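PDB 6A4V: 49 protein from Murid herpesvirus 4, which probably facilitates virus replication by interacting with the host enzyme poly(ADP-ribose) polymerase 1. Local coordinates for residues R99-L104 with N218-W223. Numbering follows the deposited sequence.
Sequences RHLTLL and NVLVYW
His100 reaches across from helix 89-104 and sets its imidazole obliquely against the backbone of helix 213-235 where Val219 gives way to Leu220. With CG anti to the backbone N (chi1 -159°), the ring is placed beside the carbonyl carbon of its own residue, within reach of Val219 and Leu220. Its CD2 lies 3.8 Å from Leu220 CA and 3.9 Å from Leu220 CB, while NE2 comes within 3.6 Å of Leu220 N. Val219 packs its CB against the same ring, 3.7 Å from His100 NE2; its CG1 is modelled too close to the ring for its exact position to be trusted. NE2 hydrogen-bonds to the carbonyl oxygen of Gly216, one turn earlier on the facing helix, so a side chain from one helix grips the main chain of the other.

The remaining contact is leucine packing. Leu220, its CG also anti to the backbone N (chi1 178°), brings its CD2 methyl up to two leucines of the partner: it sits 4.1 Å from Leu104 CD1 and 4.3 Å from Leu101 CD2. Both are loose van der Waals contacts, made to leucines about one turn apart on helix 89-104.

The axes of the two short segments, 99-104 and 218-223, run nearly antiparallel at 163° and come within 10.7 Å, and His100 and Leu220 are the closest pair of CA atoms, at 7.0 Å. Arg99 turns instead to Glu300 of the second subunit, forming a salt bridge. This is side-by-side packing within a predominantly helical fold: helix 111-126 covers Leu101, helix 131-146 backs Leu220, and helix 195-203 packs on Tyr222 and Trp223.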
# COMPACT_ATOMS: atom_id res chain seq x y z
N ARG B 99 1.77 -10.48 -23.72
CA ARG B 99 0.41 -10.07 -24.06
C ARG B 99 0.49 -9.12 -25.23
O ARG B 99 -0.24 -9.27 -26.23
CB ARG B 99 -0.34 -9.40 -22.90
CG ARG B 99 -1.50 -10.24 -22.35
CD ARG B 99 -2.33 -9.62 -21.23
NE ARG B 99 -1.69 -9.61 -19.92
CZ ARG B 99 -1.13 -8.54 -19.34
NH1 ARG B 99 -1.26 -7.35 -19.89
NH2 ARG B 99 -0.49 -8.65 -18.18
N HIS B 100 1.38 -8.14 -25.12
CA HIS B 100 1.63 -7.20 -26.21
C HIS B 100 2.04 -7.89 -27.52
O HIS B 100 1.71 -7.40 -28.59
CB HIS B 100 2.79 -6.30 -25.85
CG HIS B 100 2.74 -5.08 -26.66
ND1 HIS B 100 1.67 -4.26 -26.57
CD2 HIS B 100 3.61 -4.53 -27.53
CE1 HIS B 100 1.87 -3.20 -27.33
NE2 HIS B 100 3.04 -3.35 -27.98
N LEU B 101 2.76 -9.02 -27.42
CA LEU B 101 3.19 -9.76 -28.61
C LEU B 101 1.97 -10.38 -29.30
O LEU B 101 1.85 -10.26 -30.52
CB LEU B 101 4.25 -10.83 -28.26
CG LEU B 101 5.62 -10.31 -27.80
CD1 LEU B 101 6.43 -11.42 -27.16
CD2 LEU B 101 6.42 -9.68 -28.95
N THR B 102 1.08 -11.05 -28.53
CA THR B 102 -0.11 -11.67 -29.09
C THR B 102 -0.95 -10.58 -29.78
O THR B 102 -1.33 -10.71 -30.92
CB THR B 102 -0.94 -12.46 -28.06
OG1 THR B 102 -1.20 -11.46 -27.09
CG2 THR B 102 -0.27 -13.69 -27.47
N LEU B 103 -1.14 -9.45 -29.11
CA LEU B 103 -1.79 -8.32 -29.72
C LEU B 103 -1.14 -7.96 -31.06
O LEU B 103 -1.84 -7.57 -31.99
CB LEU B 103 -1.71 -7.13 -28.76
CG LEU B 103 -2.16 -5.79 -29.34
CD1 LEU B 103 -2.36 -4.79 -28.22
CD2 LEU B 103 -1.17 -5.24 -30.37
N LEU B 104 0.19 -7.98 -31.15
CA LEU B 104 0.86 -7.53 -32.38
C LEU B 104 0.53 -8.52 -33.51
O LEU B 104 0.48 -8.10 -34.67
CB LEU B 104 2.37 -7.39 -32.19
CG LEU B 104 2.86 -6.14 -31.44
CD1 LEU B 104 4.37 -6.14 -31.33
CD2 LEU B 104 2.39 -4.84 -32.08
N ASN B 218 6.71 1.14 -30.86
CA ASN B 218 7.16 2.06 -29.84
C ASN B 218 6.90 1.48 -28.43
O ASN B 218 7.74 1.56 -27.54
CB ASN B 218 6.54 3.44 -30.05
CG ASN B 218 7.28 4.26 -31.09
OD1 ASN B 218 8.30 3.83 -31.62
ND2 ASN B 218 6.77 5.44 -31.40
N VAL B 219 5.72 0.90 -28.24
CA VAL B 219 5.29 0.38 -26.96
C VAL B 219 6.09 -0.89 -26.64
O VAL B 219 6.44 -1.14 -25.50
CB VAL B 219 3.78 0.10 -26.99
CG1 VAL B 219 3.34 -0.94 -25.97
CG2 VAL B 219 2.97 1.37 -26.81
N LEU B 220 6.29 -1.74 -27.64
CA LEU B 220 7.09 -2.94 -27.42
C LEU B 220 8.48 -2.55 -26.93
O LEU B 220 9.07 -3.20 -26.07
CB LEU B 220 7.27 -3.73 -28.71
CG LEU B 220 8.13 -4.97 -28.53
CD1 LEU B 220 7.66 -5.79 -27.33
CD2 LEU B 220 8.11 -5.82 -29.79
N VAL B 221 8.99 -1.49 -27.54
CA VAL B 221 10.30 -1.07 -27.32
C VAL B 221 10.40 -0.66 -25.86
O VAL B 221 11.37 -0.98 -25.18
CB VAL B 221 10.69 0.12 -28.21
CG1 VAL B 221 11.77 0.95 -27.55
CG2 VAL B 221 11.13 -0.32 -29.58
N TYR B 222 9.43 0.16 -25.48
CA TYR B 222 9.42 0.82 -24.17
C TYR B 222 9.36 -0.27 -23.10
O TYR B 222 10.11 -0.26 -22.17
CB TYR B 222 8.22 1.77 -24.11
CG TYR B 222 7.88 2.36 -22.77
CD1 TYR B 222 8.39 3.59 -22.38
CD2 TYR B 222 6.99 1.73 -21.92
CE1 TYR B 222 8.04 4.16 -21.17
CE2 TYR B 222 6.60 2.31 -20.72
CZ TYR B 222 7.16 3.52 -20.33
OH TYR B 222 6.82 4.13 -19.14
N TRP B 223 8.48 -1.26 -23.30
CA TRP B 223 8.37 -2.31 -22.33
C TRP B 223 9.57 -3.25 -22.33
O TRP B 223 9.89 -3.83 -21.30
CB TRP B 223 7.06 -3.08 -22.47
CG TRP B 223 5.93 -2.25 -21.96
CD1 TRP B 223 4.96 -1.65 -22.70
CD2 TRP B 223 5.67 -1.90 -20.60
NE1 TRP B 223 4.11 -0.95 -21.89
CE2 TRP B 223 4.51 -1.11 -20.60
CE3 TRP B 223 6.24 -2.26 -19.38
CZ2 TRP B 223 3.96 -0.60 -19.41
CZ3 TRP B 223 5.68 -1.79 -18.22
CH2 TRP B 223 4.58 -0.93 -18.24